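Local coordinates for protein YJHT (Escherichia coli, PDB 2UVK) that speeds the interconversion of the alpha- and beta-anomers of N-acetylneuraminic acid as a periplasmic, homodimeric Kelch-repeat beta-propeller epimerase, at residues A110-N118 against A192-T203. Numbering follows the deposited sequence.
Sequences AGHVTFVHN and AGAAVVNKGDKT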
ATOM      1  N   ALA B 110       1.643  -6.072   9.387  1.00  8.00           N
ATOM      2  CA  ALA B 110       1.680  -6.036  10.849  1.00  7.71           C
ATOM      3  C   ALA B 110       0.344  -5.618  11.390  1.00  8.60           C
ATOM      4  O   ALA B 110      -0.122  -4.544  11.030  1.00  9.17           O
ATOM      5  CB  ALA B 110       2.780  -5.088  11.380  1.00  9.74           C
ATOM      6  N   GLY B 111      -0.259  -6.483  12.210  1.00  8.75           N
ATOM      7  CA  GLY B 111      -1.644  -6.311  12.605  1.00  8.89           C
ATOM      8  C   GLY B 111      -2.608  -6.968  11.635  1.00  9.14           C
ATOM      9  O   GLY B 111      -3.822  -6.899  11.814  1.00 10.12           O
ATOM     10  N   HIS B 112      -2.065  -7.583  10.602  1.00  8.63           N
ATOM     11  CA  HIS B 112      -2.837  -8.379   9.658  1.00  8.85           C
ATOM     12  C   HIS B 112      -3.330  -9.662  10.331  1.00  9.67           C
ATOM     13  O   HIS B 112      -2.860 -10.092  11.400  1.00  9.14           O
ATOM     14  CB  HIS B 112      -1.987  -8.711   8.441  1.00  9.30           C
ATOM     15  CG  HIS B 112      -0.732  -9.449   8.772  1.00  8.69           C
ATOM     16  ND1 HIS B 112       0.197  -8.977   9.684  1.00  9.60           N
ATOM     17  CD2 HIS B 112      -0.252 -10.636   8.319  1.00  8.76           C
ATOM     18  CE1 HIS B 112       1.180  -9.855   9.786  1.00  9.10           C
ATOM     19  NE2 HIS B 112       0.938 -10.859   8.957  1.00  8.62           N
ATOM     20  N   VAL B 113      -4.284 -10.293   9.654  1.00  9.20           N
ATOM     21  CA  VAL B 113      -4.659 -11.659   9.982  1.00  9.96           C
ATOM     22  C   VAL B 113      -4.226 -12.567   8.834  1.00  9.84           C
ATOM     23  O   VAL B 113      -3.922 -12.103   7.736  1.00 10.55           O
ATOM     24  CB  VAL B 113      -6.184 -11.800  10.225  1.00 10.22           C
ATOM     25  CG1 VAL B 113      -6.603 -11.001  11.461  1.00 10.73           C
ATOM     26  CG2 VAL B 113      -6.970 -11.451   8.971  1.00 12.19           C
ATOM     27  N   THR B 114      -4.195 -13.869   9.095  1.00  9.76           N
ATOM     28  CA  THR B 114      -3.980 -14.844   8.028  1.00 10.51           C
ATOM     29  C   THR B 114      -4.803 -16.089   8.301  1.00 11.35           C
ATOM     30  O   THR B 114      -4.915 -16.548   9.446  1.00 11.81           O
ATOM     31  CB  THR B 114      -2.471 -15.181   7.910  1.00  9.91           C
ATOM     32  OG1 THR B 114      -1.758 -13.977   7.626  1.00 10.43           O
ATOM     33  CG2 THR B 114      -2.182 -16.176   6.807  1.00 12.04           C
ATOM     34  N   PHE B 115      -5.442 -16.581   7.238  1.00 11.77           N
ATOM     35  CA  PHE B 115      -6.174 -17.850   7.291  1.00 13.22           C
ATOM     36  C   PHE B 115      -5.899 -18.669   6.040  1.00 13.92           C
ATOM     37  O   PHE B 115      -5.472 -18.145   5.017  1.00 13.61           O
ATOM     38  CB  PHE B 115      -7.684 -17.620   7.486  1.00 13.83           C
ATOM     39  CG  PHE B 115      -8.358 -16.842   6.378  1.00 14.72           C
ATOM     40  CD1 PHE B 115      -9.083 -17.493   5.399  1.00 14.41           C
ATOM     41  CD2 PHE B 115      -8.319 -15.452   6.342  1.00 14.74           C
ATOM     42  CE1 PHE B 115      -9.741 -16.779   4.396  1.00 15.77           C
ATOM     43  CE2 PHE B 115      -8.969 -14.747   5.338  1.00 14.70           C
ATOM     44  CZ  PHE B 115      -9.672 -15.421   4.358  1.00 15.02           C
ATOM     45  N   VAL B 116      -6.154 -19.978   6.140  1.00 15.25           N
ATOM     46  CA  VAL B 116      -5.914 -20.890   5.017  1.00 16.34           C
ATOM     47  C   VAL B 116      -7.272 -21.243   4.391  1.00 16.95           C
ATOM     48  O   VAL B 116      -8.210 -21.638   5.099  1.00 18.24           O
ATOM     49  CB  VAL B 116      -5.159 -22.179   5.474  1.00 16.38           C
ATOM     50  CG1 VAL B 116      -4.944 -23.154   4.297  1.00 17.26           C
ATOM     51  CG2 VAL B 116      -3.790 -21.821   6.102  1.00 16.65           C
ATOM     52  N   HIS B 117      -7.362 -21.051   3.082  1.00 17.62           N
ATOM     53  CA  HIS B 117      -8.560 -21.456   2.329  1.00 19.67           C
ATOM     54  C   HIS B 117      -8.141 -22.077   1.000  1.00 20.37           C
ATOM     55  O   HIS B 117      -7.344 -21.527   0.241  1.00 19.37           O
ATOM     56  CB  HIS B 117      -9.464 -20.250   2.153  1.00 20.32           C
ATOM     57  CG  HIS B 117     -10.672 -20.507   1.315  1.00 21.99           C
ATOM     58  ND1 HIS B 117     -11.778 -21.172   1.790  1.00 24.32           N
ATOM     59  CD2 HIS B 117     -10.951 -20.165   0.038  1.00 24.36           C
ATOM     60  CE1 HIS B 117     -12.684 -21.246   0.830  1.00 23.47           C
ATOM     61  NE2 HIS B 117     -12.208 -20.642  -0.242  1.00 24.87           N
ATOM     62  N   ASN B 118      -8.630 -23.298   0.751  1.00 22.03           N
ATOM     63  CA  ASN B 118      -8.283 -24.001  -0.477  1.00 22.94           C
ATOM     64  C   ASN B 118      -6.794 -23.953  -0.836  1.00 21.79           C
ATOM     65  O   ASN B 118      -6.422 -23.640  -1.975  1.00 22.54           O
ATOM     66  CB  ASN B 118      -9.133 -23.479  -1.648  1.00 24.41           C
ATOM     67  CG  ASN B 118     -10.641 -23.725  -1.458  1.00 26.84           C
ATOM     68  OD1 ASN B 118     -11.468 -23.074  -2.100  1.00 31.66           O
ATOM     69  ND2 ASN B 118     -10.991 -24.635  -0.564  1.00 29.16           N
ATOM     70  N   ALA B 192      -6.303  -3.352  12.239  1.00 10.42           N
ATOM     71  CA  ALA B 192      -5.055  -3.946  12.708  1.00  9.30           C
ATOM     72  C   ALA B 192      -5.366  -4.640  14.039  1.00 10.27           C
ATOM     73  O   ALA B 192      -5.921  -4.042  14.936  1.00 11.63           O
ATOM     74  CB  ALA B 192      -3.986  -2.862  12.876  1.00 10.31           C
ATOM     75  N   GLY B 193      -5.067  -5.922  14.163  1.00  9.50           N
ATOM     76  CA  GLY B 193      -5.337  -6.641  15.390  1.00  9.90           C
ATOM     77  C   GLY B 193      -6.724  -7.248  15.533  1.00  9.91           C
ATOM     78  O   GLY B 193      -7.154  -7.569  16.637  1.00 10.77           O
ATOM     79  N   ALA B 194      -7.409  -7.451  14.411  1.00 10.80           N
ATOM     80  CA  ALA B 194      -8.646  -8.237  14.430  1.00 11.01           C
ATOM     81  C   ALA B 194      -8.268  -9.692  14.755  1.00 11.74           C
ATOM     82  O   ALA B 194      -7.098 -10.106  14.580  1.00 11.60           O
ATOM     83  CB  ALA B 194      -9.382  -8.152  13.103  1.00 11.47           C
ATOM     84  N   ALA B 195      -9.241 -10.433  15.270  1.00 12.43           N
ATOM     85  CA  ALA B 195      -9.115 -11.862  15.469  1.00 12.32           C
ATOM     86  C   ALA B 195      -9.784 -12.533  14.285  1.00 12.54           C
ATOM     87  O   ALA B 195     -10.858 -12.094  13.858  1.00 15.26           O
ATOM     88  CB  ALA B 195      -9.758 -12.281  16.766  1.00 13.23           C
ATOM     89  N   VAL B 196      -9.161 -13.561  13.738  1.00 13.40           N
ATOM     90  CA  VAL B 196      -9.738 -14.315  12.600  1.00 13.47           C
ATOM     91  C   VAL B 196     -10.127 -15.733  12.996  1.00 14.19           C
ATOM     92  O   VAL B 196      -9.445 -16.377  13.783  1.00 14.73           O
ATOM     93  CB  VAL B 196      -8.777 -14.342  11.393  1.00 13.50           C
ATOM     94  CG1 VAL B 196      -7.460 -15.011  11.737  1.00 15.80           C
ATOM     95  CG2 VAL B 196      -9.409 -15.024  10.156  1.00 14.58           C
ATOM     96  N   VAL B 197     -11.261 -16.200  12.453  1.00 14.43           N
ATOM     97  CA  VAL B 197     -11.624 -17.613  12.513  1.00 15.15           C
ATOM     98  C   VAL B 197     -12.080 -18.047  11.122  1.00 15.77           C
ATOM     99  O   VAL B 197     -12.786 -17.301  10.461  1.00 16.23           O
ATOM    100  CB  VAL B 197     -12.748 -17.915  13.543  1.00 16.03           C
ATOM    101  CG1 VAL B 197     -13.097 -19.425  13.529  1.00 16.41           C
ATOM    102  CG2 VAL B 197     -12.355 -17.505  14.931  1.00 18.02           C
ATOM    103  N   ASN B 198     -11.656 -19.238  10.698  1.00 16.82           N
ATOM    104  CA  ASN B 198     -12.037 -19.810   9.404  1.00 17.54           C
ATOM    105  C   ASN B 198     -12.651 -21.195   9.619  1.00 18.74           C
ATOM    106  O   ASN B 198     -12.139 -21.985  10.391  1.00 18.92           O
ATOM    107  CB  ASN B 198     -10.809 -19.975   8.486  1.00 17.89           C
ATOM    108  CG  ASN B 198     -11.102 -20.850   7.277  1.00 20.35           C
ATOM    109  OD1 ASN B 198     -10.816 -22.072   7.280  1.00 24.07           O
ATOM    110  ND2 ASN B 198     -11.711 -20.254   6.253  1.00 22.83           N
ATOM    111  N   LYS B 199     -13.755 -21.474   8.940  1.00 20.02           N
ATOM    112  CA  LYS B 199     -14.303 -22.828   8.944  1.00 21.83           C
ATOM    113  C   LYS B 199     -14.923 -23.049   7.583  1.00 21.62           C
ATOM    114  O   LYS B 199     -15.910 -22.426   7.257  1.00 21.65           O
ATOM    115  CB  LYS B 199     -15.335 -22.989  10.053  1.00 22.74           C
ATOM    116  CG  LYS B 199     -15.887 -24.413  10.172  1.00 24.34           C
ATOM    117  CD  LYS B 199     -16.861 -24.552  11.325  1.00 24.83           C
ATOM    118  N   GLY B 200     -14.302 -23.903   6.778  1.00 22.25           N
ATOM    119  CA  GLY B 200     -14.776 -24.170   5.428  1.00 22.56           C
ATOM    120  C   GLY B 200     -14.850 -22.900   4.612  1.00 21.88           C
ATOM    121  O   GLY B 200     -13.884 -22.137   4.550  1.00 22.28           O
ATOM    122  N   ASP B 201     -16.019 -22.628   4.038  1.00 21.17           N
ATOM    123  CA  ASP B 201     -16.173 -21.507   3.110  1.00 20.14           C
ATOM    124  C   ASP B 201     -16.554 -20.203   3.812  1.00 19.55           C
ATOM    125  O   ASP B 201     -16.926 -19.236   3.148  1.00 20.82           O
ATOM    126  CB  ASP B 201     -17.200 -21.865   2.017  1.00 20.86           C
ATOM    127  CG  ASP B 201     -16.616 -22.735   0.924  1.00 21.91           C
ATOM    128  OD1 ASP B 201     -15.384 -22.828   0.786  1.00 23.87           O
ATOM    129  OD2 ASP B 201     -17.416 -23.376   0.182  1.00 25.11           O
ATOM    130  N   LYS B 202     -16.425 -20.163   5.143  1.00 19.32           N
ATOM    131  CA  LYS B 202     -16.667 -18.931   5.911  1.00 18.44           C
ATOM    132  C   LYS B 202     -15.435 -18.512   6.704  1.00 17.77           C
ATOM    133  O   LYS B 202     -14.765 -19.355   7.275  1.00 17.85           O
ATOM    134  CB  LYS B 202     -17.797 -19.116   6.902  1.00 20.19           C
ATOM    135  CG  LYS B 202     -19.141 -19.482   6.260  1.00 21.83           C
ATOM    136  CD  LYS B 202     -19.654 -18.434   5.295  1.00 23.38           C
ATOM    137  CE  LYS B 202     -21.050 -18.797   4.770  1.00 23.79           C
ATOM    138  NZ  LYS B 202     -22.052 -18.768   5.860  1.00 23.51           N
ATOM    139  N   THR B 203     -15.160 -17.209   6.708  1.00 15.88           N
ATOM    140  CA  THR B 203     -14.148 -16.633   7.604  1.00 15.36           C
ATOM    141  C   THR B 203     -14.749 -15.401   8.283  1.00 14.94           C
ATOM    142  O   THR B 203     -15.482 -14.631   7.667  1.00 15.59           O
ATOM    143  CB  THR B 203     -12.934 -16.241   6.802  1.00 14.37           C
ATOM    144  OG1 THR B 203     -12.356 -17.425   6.239  1.00 17.67           O
ATOM    145  CG2 THR B 203     -11.903 -15.474   7.691  1.00 15.13           C
TER
HETATM  146  O   HOH W   1      -6.703  -7.101  11.460  1.00 11.15           O
HETATM  147  O   HOH W   2      -4.545  -9.443  13.802  1.00 18.79           O
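Thr203 lies over one face of the Phe115 ring, with its methyl CG2 3.8 Å from the ring centroid and only 8° off the normal, a CH-pi contact. Thr203 OG1 meets the same face nearer the rim, 3.3 Å from Phe115 CE1. Val196 CG2 and Asn198 ND2 reach the ring obliquely. The ring also meets that of Tyr122, from the next strand, 120-125. Phe115 CG sits between the backbone N and the carbonyl carbon (chi1 61°), which carries the ring across to the 192-203 segment. With an alanine here, the Thr203 methyl would probably lose the ring face it packs on, and a gap would open beside Val196. The His117 ring is met at its edge, in plane, by Asp201 OD1, 3.1 Å from CE1; Asn118 CG rests on one face, and Phe224 stacks with this ring.

Asn198 fixes the Thr203 hydroxyl. Its ND2 donates to Thr203 OG1 over 2.9 Å, almost straight and in the amide plane. A weak second bond from ND2 to Gly200 O ties the amide to the type II' turn of its own hairpin.

Further along, Val113 CB packs on Val196 CG1 at 3.8 Å. At the far end the backbones meet directly: Gly193 N donates to Gly111 O over 2.8 Å, on a lone pair in the carbonyl plane. Water 1 also donates to Gly111 O and accepts from Ala194 N. The Ala192 side chain lies about 4 Å from that of Glu209, the predicted proton acceptor.

Strands 112-117 and 195-199 run nearly parallel, 11° apart with axes 7.2 Å from each other. Each is the first, edge strand of its own four-stranded antiparallel sheet, and side chains meet between them. This is the packing of neighbouring blades in a Kelch beta-propeller.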